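Local coordinates for acidocalcisomal pyrophosphatase (Trypanosoma brucei brucei, PDB 5C5V), which probably hydrolyses inorganic pyrophosphate to phosphate with the help of magnesium ions, and joins an EF-hand region to its pyrophosphatase domain, at residues N328-N332 with L333-N337; G22-P26 with D27-E31. One frame throughout, in Å; residues are numbered along the deposited sequence.

How the contacts relate
Contact 2 comes first along the chain, in the EF-hand region, where strand 23-24 leads into helix 26-36. Contact 1 lies at the far end of the sequence, in the last turns of helix 316-336 of the pyrophosphatase part. The two share no helix, strand or sheet. They sit on opposite sides of the chain's centre, their own centres 55 Å apart and their nearest atoms about 43 Å apart. The assembly brings related pieces together: A15, F16, V18 and H20 of a second subunit, counterparts of the residues just before contact 2, pack on residues 328-336. The EF-hand region of one copy thus meets the pyrophosphatase domain of another.

Contact 1. Residues N328-N332 with L333-N337; sequences NMWHN and LLKVN
L334 runs alongside the indole of W330, its CD2 pressed to 3.4 Å from W330 CZ2 and its CB over the rim of one indole face. Having CG anti to the backbone N (chi1 168°) brings the far end of the W330 ring to L334 and K335. K335 comes in obliquely: its chain bends at chi2 and brings CE within 3.9 Å of W330 CH2. The same lysine touches H331 nearer its root, K335 CG standing at the imidazole edge 3.7 Å from H331 ND1, a buried nitrogen for which the model offers no polar partner. W330 CZ3 sits above the centre of the imidazole, while F87 of the second subunit also meets this ring. W330 NE1 is hydrogen-bonded to H130 ND1.

On another side, N332 and N337 have their amide planes 79° apart. N337 N bonds to N332 O at 2.9 Å, and N337 ND2 adds a weak bond to the same carbonyl. V336 CB packs against the N332 amide, 3.8 Å from ND2. H331 O is shared by K335 N at 2.9 Å and V336 N at 3.3 Å, the latter in the carbonyl plane. Bonds reaching five residues back, to H331 and N332, are the mark of an alpha helix that widens into a pi-type turn, here at the C-terminal end of helix 316-336.

Contact 2. Residues G22-P26 with D27-E31; sequences GYLTP and DKVEE
P26 opens the first turn of helix 26-36, its ring carbon CB 3.1 Å from D27 N, at a place where its lack of an N-H costs no helix bond. Its carbonyl oxygen takes a bond from E30 N (3.1 Å, 163° at the hydrogen) and a weak one from V29 N, which also bonds to T25 O at 2.9 Å. T25 is the N-cap of this helix, and chi1 65° turns OG1 to K28 N, from which it accepts at 3.3 Å; the same hydroxyl oxygen rests 3.1 Å from K28 CG. The segment is consistent with the second half of an EF-hand loop and the start of its exiting helix: G22 N bonds to D17, L24 pairs through its backbone with V59 in the short two-stranded sheet joining paired hands, and K28 falls where a calcium-binding loop usually has its glutamate. K28, with CG beside its backbone N and the chain bent at chi2, leads its amine away to E31, where NZ meets the syn side of the carboxylate in a salt bridge of 2.9 Å to OE1. V29 CG2 packs 3.9 Å from L24 CB, and V29 also touches I52 of helix 43-53.

Contact 1. Residues N328-N332 with L333-N337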
ATOM      1  N   ASN A 328     -33.614   8.453  -6.036  1.00 56.87           N
ATOM      2  CA  ASN A 328     -34.881   9.124  -6.294  1.00 57.71           C
ATOM      3  C   ASN A 328     -36.012   8.128  -6.470  1.00 57.79           C
ATOM      4  O   ASN A 328     -37.096   8.304  -5.909  1.00 58.61           O
ATOM      5  CB  ASN A 328     -34.778  10.003  -7.535  1.00 57.46           C
ATOM      6  CG  ASN A 328     -33.873  11.175  -7.326  1.00 57.91           C
ATOM      7  OD1 ASN A 328     -33.685  11.616  -6.203  1.00 58.97           O
ATOM      8  ND2 ASN A 328     -33.302  11.689  -8.395  1.00 57.69           N
ATOM      9  N   MET A 329     -35.748   7.086  -7.253  1.00 56.61           N
ATOM     10  CA  MET A 329     -36.725   6.031  -7.499  1.00 56.70           C
ATOM     11  C   MET A 329     -37.082   5.341  -6.186  1.00 57.30           C
ATOM     12  O   MET A 329     -38.245   5.002  -5.946  1.00 57.77           O
ATOM     13  CB  MET A 329     -36.185   4.998  -8.498  1.00 55.73           C
ATOM     14  CG  MET A 329     -35.876   5.524  -9.893  1.00 55.33           C
ATOM     15  SD  MET A 329     -34.797   4.394 -10.850  1.00 54.45           S
ATOM     16  CE  MET A 329     -34.471   5.416 -12.278  1.00 53.73           C
ATOM     17  N   TRP A 330     -36.066   5.129  -5.348  1.00 53.81           N
ATOM     18  CA  TRP A 330     -36.279   4.539  -4.033  1.00 54.14           C
ATOM     19  C   TRP A 330     -37.117   5.480  -3.152  1.00 55.28           C
ATOM     20  O   TRP A 330     -37.952   5.020  -2.397  1.00 55.85           O
ATOM     21  CB  TRP A 330     -34.947   4.208  -3.344  1.00 53.34           C
ATOM     22  CG  TRP A 330     -35.113   3.872  -1.869  1.00 54.06           C
ATOM     23  CD1 TRP A 330     -35.451   2.662  -1.331  1.00 54.08           C
ATOM     24  CD2 TRP A 330     -34.980   4.773  -0.762  1.00 54.35           C
ATOM     25  NE1 TRP A 330     -35.526   2.753   0.041  1.00 54.55           N
ATOM     26  CE2 TRP A 330     -35.238   4.035   0.416  1.00 54.74           C
ATOM     27  CE3 TRP A 330     -34.646   6.123  -0.649  1.00 54.79           C
ATOM     28  CZ2 TRP A 330     -35.169   4.604   1.690  1.00 55.21           C
ATOM     29  CZ3 TRP A 330     -34.587   6.687   0.628  1.00 55.53           C
ATOM     30  CH2 TRP A 330     -34.844   5.924   1.773  1.00 55.30           C
ATOM     31  N   HIS A 331     -36.887   6.789  -3.256  1.00 56.57           N
ATOM     32  CA  HIS A 331     -37.686   7.769  -2.517  1.00 57.85           C
ATOM     33  C   HIS A 331     -39.134   7.654  -2.957  1.00 58.54           C
ATOM     34  O   HIS A 331     -40.043   7.691  -2.129  1.00 59.63           O
ATOM     35  CB  HIS A 331     -37.194   9.208  -2.745  1.00 58.29           C
ATOM     36  CG  HIS A 331     -36.076   9.628  -1.833  1.00 58.48           C
ATOM     37  ND1 HIS A 331     -36.267   9.947  -0.508  1.00 58.34           N
ATOM     38  CD2 HIS A 331     -34.753   9.793  -2.070  1.00 58.97           C
ATOM     39  CE1 HIS A 331     -35.110  10.276   0.040  1.00 58.49           C
ATOM     40  NE2 HIS A 331     -34.178  10.199  -0.888  1.00 58.72           N
ATOM     41  N   ASN A 332     -39.351   7.512  -4.263  1.00 58.95           N
ATOM     42  CA  ASN A 332     -40.710   7.395  -4.788  1.00 59.35           C
ATOM     43  C   ASN A 332     -41.369   6.107  -4.318  1.00 59.77           C
ATOM     44  O   ASN A 332     -42.572   6.071  -4.031  1.00 60.58           O
ATOM     45  CB  ASN A 332     -40.726   7.466  -6.319  1.00 59.00           C
ATOM     46  CG  ASN A 332     -42.141   7.525  -6.888  1.00 59.83           C
ATOM     47  OD1 ASN A 332     -42.668   6.526  -7.379  1.00 59.50           O
ATOM     48  ND2 ASN A 332     -42.757   8.696  -6.821  1.00 60.45           N
ATOM     49  N   LEU A 333     -40.580   5.046  -4.239  1.00 58.09           N
ATOM     50  CA  LEU A 333     -41.109   3.762  -3.826  1.00 58.29           C
ATOM     51  C   LEU A 333     -41.544   3.777  -2.360  1.00 59.28           C
ATOM     52  O   LEU A 333     -42.685   3.425  -2.035  1.00 60.09           O
ATOM     53  CB  LEU A 333     -40.075   2.662  -4.059  1.00 57.30           C
ATOM     54  CG  LEU A 333     -40.449   1.280  -3.525  1.00 57.72           C
ATOM     55  CD1 LEU A 333     -41.395   0.576  -4.479  1.00 57.92           C
ATOM     56  CD2 LEU A 333     -39.210   0.438  -3.274  1.00 56.92           C
ATOM     57  N   LEU A 334     -40.631   4.189  -1.481  1.00 58.14           N
ATOM     58  CA  LEU A 334     -40.852   4.091  -0.039  1.00 59.06           C
ATOM     59  C   LEU A 334     -41.624   5.271   0.537  1.00 60.19           C
ATOM     60  O   LEU A 334     -42.623   5.073   1.228  1.00 61.26           O
ATOM     61  CB  LEU A 334     -39.515   3.942   0.709  1.00 58.15           C
ATOM     62  CG  LEU A 334     -39.628   3.802   2.236  1.00 58.80           C
ATOM     63  CD1 LEU A 334     -40.422   2.576   2.651  1.00 59.20           C
ATOM     64  CD2 LEU A 334     -38.255   3.765   2.881  1.00 57.81           C
ATOM     65  N   LYS A 335     -41.137   6.483   0.283  1.00 60.87           N
ATOM     66  CA  LYS A 335     -41.728   7.692   0.860  1.00 62.27           C
ATOM     67  C   LYS A 335     -43.078   8.015   0.232  1.00 63.08           C
ATOM     68  O   LYS A 335     -44.074   8.165   0.928  1.00 64.26           O
ATOM     69  CB  LYS A 335     -40.792   8.890   0.689  1.00 62.14           C
ATOM     70  CG  LYS A 335     -39.349   8.620   1.053  1.00 61.19           C
ATOM     71  CD  LYS A 335     -39.204   8.222   2.503  1.00 61.42           C
ATOM     72  CE  LYS A 335     -37.742   8.219   2.921  1.00 60.54           C
ATOM     73  NZ  LYS A 335     -37.578   7.787   4.343  1.00 60.73           N
ATOM     74  N   VAL A 336     -43.109   8.118  -1.091  1.00 63.12           N
ATOM     75  CA  VAL A 336     -44.331   8.482  -1.802  1.00 63.52           C
ATOM     76  C   VAL A 336     -45.355   7.350  -1.881  1.00 63.80           C
ATOM     77  O   VAL A 336     -46.522   7.546  -1.566  1.00 64.89           O
ATOM     78  CB  VAL A 336     -44.015   8.956  -3.233  1.00 62.75           C
ATOM     79  CG1 VAL A 336     -45.296   9.329  -3.974  1.00 62.98           C
ATOM     80  CG2 VAL A 336     -43.060  10.131  -3.193  1.00 62.50           C
ATOM     81  N   ASN A 337     -44.935   6.155  -2.271  1.00 63.77           N
ATOM     82  CA  ASN A 337     -45.917   5.092  -2.457  1.00 63.94           C
ATOM     83  C   ASN A 337     -45.964   4.128  -1.268  1.00 64.46           C
ATOM     84  O   ASN A 337     -46.739   3.180  -1.266  1.00 64.96           O
ATOM     85  CB  ASN A 337     -45.642   4.329  -3.759  1.00 63.01           C
ATOM     86  CG  ASN A 337     -45.966   5.153  -4.998  1.00 62.90           C
ATOM     87  OD1 ASN A 337     -47.109   5.507  -5.234  1.00 64.05           O
ATOM     88  ND2 ASN A 337     -44.957   5.445  -5.799  1.00 61.86           N
TER

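Contact 2. Residues G22-P26 with D27-E31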
ATOM      1  N   GLY A  22     -12.908   8.356  40.414  1.00 72.38           N
ATOM      2  CA  GLY A  22     -14.070   7.571  40.785  1.00 72.42           C
ATOM      3  C   GLY A  22     -14.987   8.290  41.768  1.00 72.98           C
ATOM      4  O   GLY A  22     -16.061   7.785  42.104  1.00 73.35           O
ATOM      5  N   TYR A  23     -14.585   9.472  42.229  1.00 73.91           N
ATOM      6  CA  TYR A  23     -15.396  10.218  43.192  1.00 74.80           C
ATOM      7  C   TYR A  23     -15.171  11.728  43.083  1.00 75.03           C
ATOM      8  O   TYR A  23     -14.262  12.183  42.390  1.00 74.87           O
ATOM      9  CB  TYR A  23     -15.091   9.741  44.619  1.00 75.01           C
ATOM     10  CG  TYR A  23     -13.643   9.919  45.007  1.00 75.12           C
ATOM     11  CD1 TYR A  23     -13.224  11.012  45.745  1.00 75.62           C
ATOM     12  CD2 TYR A  23     -12.689   8.981  44.621  1.00 74.70           C
ATOM     13  CE1 TYR A  23     -11.887  11.166  46.089  1.00 75.70           C
ATOM     14  CE2 TYR A  23     -11.359   9.132  44.950  1.00 74.75           C
ATOM     15  CZ  TYR A  23     -10.964  10.221  45.678  1.00 75.40           C
ATOM     16  OH  TYR A  23      -9.632  10.355  46.003  1.00 75.76           O
ATOM     17  N   LEU A  24     -16.010  12.503  43.763  1.00 74.02           N
ATOM     18  CA  LEU A  24     -15.864  13.950  43.761  1.00 74.46           C
ATOM     19  C   LEU A  24     -15.093  14.390  44.987  1.00 74.90           C
ATOM     20  O   LEU A  24     -15.531  14.135  46.110  1.00 75.23           O
ATOM     21  CB  LEU A  24     -17.226  14.643  43.745  1.00 74.83           C
ATOM     22  CG  LEU A  24     -18.056  14.562  42.457  1.00 74.67           C
ATOM     23  CD1 LEU A  24     -19.401  15.260  42.651  1.00 74.75           C
ATOM     24  CD2 LEU A  24     -17.310  15.042  41.202  1.00 74.20           C
ATOM     25  N   THR A  25     -13.973  15.075  44.786  1.00 76.45           N
ATOM     26  CA  THR A  25     -13.257  15.687  45.903  1.00 76.97           C
ATOM     27  C   THR A  25     -14.126  16.792  46.516  1.00 77.80           C
ATOM     28  O   THR A  25     -15.121  17.194  45.917  1.00 77.73           O
ATOM     29  CB  THR A  25     -11.894  16.259  45.457  1.00 77.06           C
ATOM     30  OG1 THR A  25     -12.107  17.340  44.543  1.00 77.47           O
ATOM     31  CG2 THR A  25     -11.072  15.194  44.727  1.00 76.41           C
ATOM     32  N   PRO A  26     -13.783  17.264  47.723  1.00 77.48           N
ATOM     33  CA  PRO A  26     -14.586  18.335  48.322  1.00 77.97           C
ATOM     34  C   PRO A  26     -14.671  19.571  47.425  1.00 78.08           C
ATOM     35  O   PRO A  26     -15.755  20.133  47.269  1.00 78.51           O
ATOM     36  CB  PRO A  26     -13.848  18.644  49.635  1.00 78.88           C
ATOM     37  CG  PRO A  26     -13.162  17.360  49.972  1.00 78.78           C
ATOM     38  CD  PRO A  26     -12.748  16.767  48.646  1.00 77.82           C
ATOM     39  N   ASP A  27     -13.542  19.995  46.870  1.00 78.85           N
ATOM     40  CA  ASP A  27     -13.506  21.132  45.956  1.00 79.00           C
ATOM     41  C   ASP A  27     -14.424  20.882  44.757  1.00 78.53           C
ATOM     42  O   ASP A  27     -15.101  21.783  44.268  1.00 78.77           O
ATOM     43  CB  ASP A  27     -12.079  21.381  45.453  1.00 79.00           C
ATOM     44  CG  ASP A  27     -11.129  21.821  46.559  1.00 79.80           C
ATOM     45  OD1 ASP A  27     -11.570  22.466  47.526  1.00 80.60           O
ATOM     46  OD2 ASP A  27      -9.919  21.526  46.441  1.00 80.01           O
ATOM     47  N   LYS A  28     -14.435  19.648  44.281  1.00 76.46           N
ATOM     48  CA  LYS A  28     -15.263  19.289  43.141  1.00 76.10           C
ATOM     49  C   LYS A  28     -16.747  19.294  43.507  1.00 76.26           C
ATOM     50  O   LYS A  28     -17.597  19.571  42.668  1.00 75.95           O
ATOM     51  CB  LYS A  28     -14.849  17.928  42.602  1.00 75.32           C
ATOM     52  CG  LYS A  28     -13.529  17.971  41.842  1.00 75.21           C
ATOM     53  CD  LYS A  28     -13.581  19.031  40.760  1.00 75.26           C
ATOM     54  CE  LYS A  28     -12.193  19.481  40.343  1.00 75.21           C
ATOM     55  NZ  LYS A  28     -12.298  20.413  39.195  1.00 75.47           N
ATOM     56  N   VAL A  29     -17.045  18.994  44.764  1.00 76.30           N
ATOM     57  CA  VAL A  29     -18.420  19.001  45.237  1.00 76.57           C
ATOM     58  C   VAL A  29     -18.975  20.418  45.218  1.00 77.05           C
ATOM     59  O   VAL A  29     -20.083  20.645  44.734  1.00 77.14           O
ATOM     60  CB  VAL A  29     -18.537  18.421  46.657  1.00 76.59           C
ATOM     61  CG1 VAL A  29     -19.771  18.979  47.359  1.00 77.51           C
ATOM     62  CG2 VAL A  29     -18.595  16.907  46.602  1.00 76.71           C
ATOM     63  N   GLU A  30     -18.193  21.371  45.714  1.00 79.37           N
ATOM     64  CA  GLU A  30     -18.605  22.762  45.667  1.00 80.15           C
ATOM     65  C   GLU A  30     -18.766  23.243  44.221  1.00 79.89           C
ATOM     66  O   GLU A  30     -19.691  23.996  43.912  1.00 80.20           O
ATOM     67  CB  GLU A  30     -17.612  23.651  46.420  1.00 80.88           C
ATOM     68  CG  GLU A  30     -17.428  23.285  47.891  1.00 81.62           C
ATOM     69  CD  GLU A  30     -17.401  24.500  48.791  1.00 82.88           C
ATOM     70  OE1 GLU A  30     -16.810  24.431  49.901  1.00 83.96           O
ATOM     71  OE2 GLU A  30     -17.995  25.536  48.407  1.00 83.12           O
ATOM     72  N   GLU A  31     -17.877  22.796  43.339  1.00 76.02           N
ATOM     73  CA  GLU A  31     -17.895  23.237  41.947  1.00 75.96           C
ATOM     74  C   GLU A  31     -19.083  22.722  41.137  1.00 75.25           C
ATOM     75  O   GLU A  31     -19.612  23.436  40.296  1.00 75.38           O
ATOM     76  CB  GLU A  31     -16.606  22.825  41.242  1.00 75.26           C
ATOM     77  CG  GLU A  31     -15.497  23.847  41.401  1.00 75.78           C
ATOM     78  CD  GLU A  31     -14.124  23.247  41.184  1.00 75.87           C
ATOM     79  OE1 GLU A  31     -13.918  22.557  40.163  1.00 75.50           O
ATOM     80  OE2 GLU A  31     -13.251  23.471  42.041  1.00 76.32           O
TER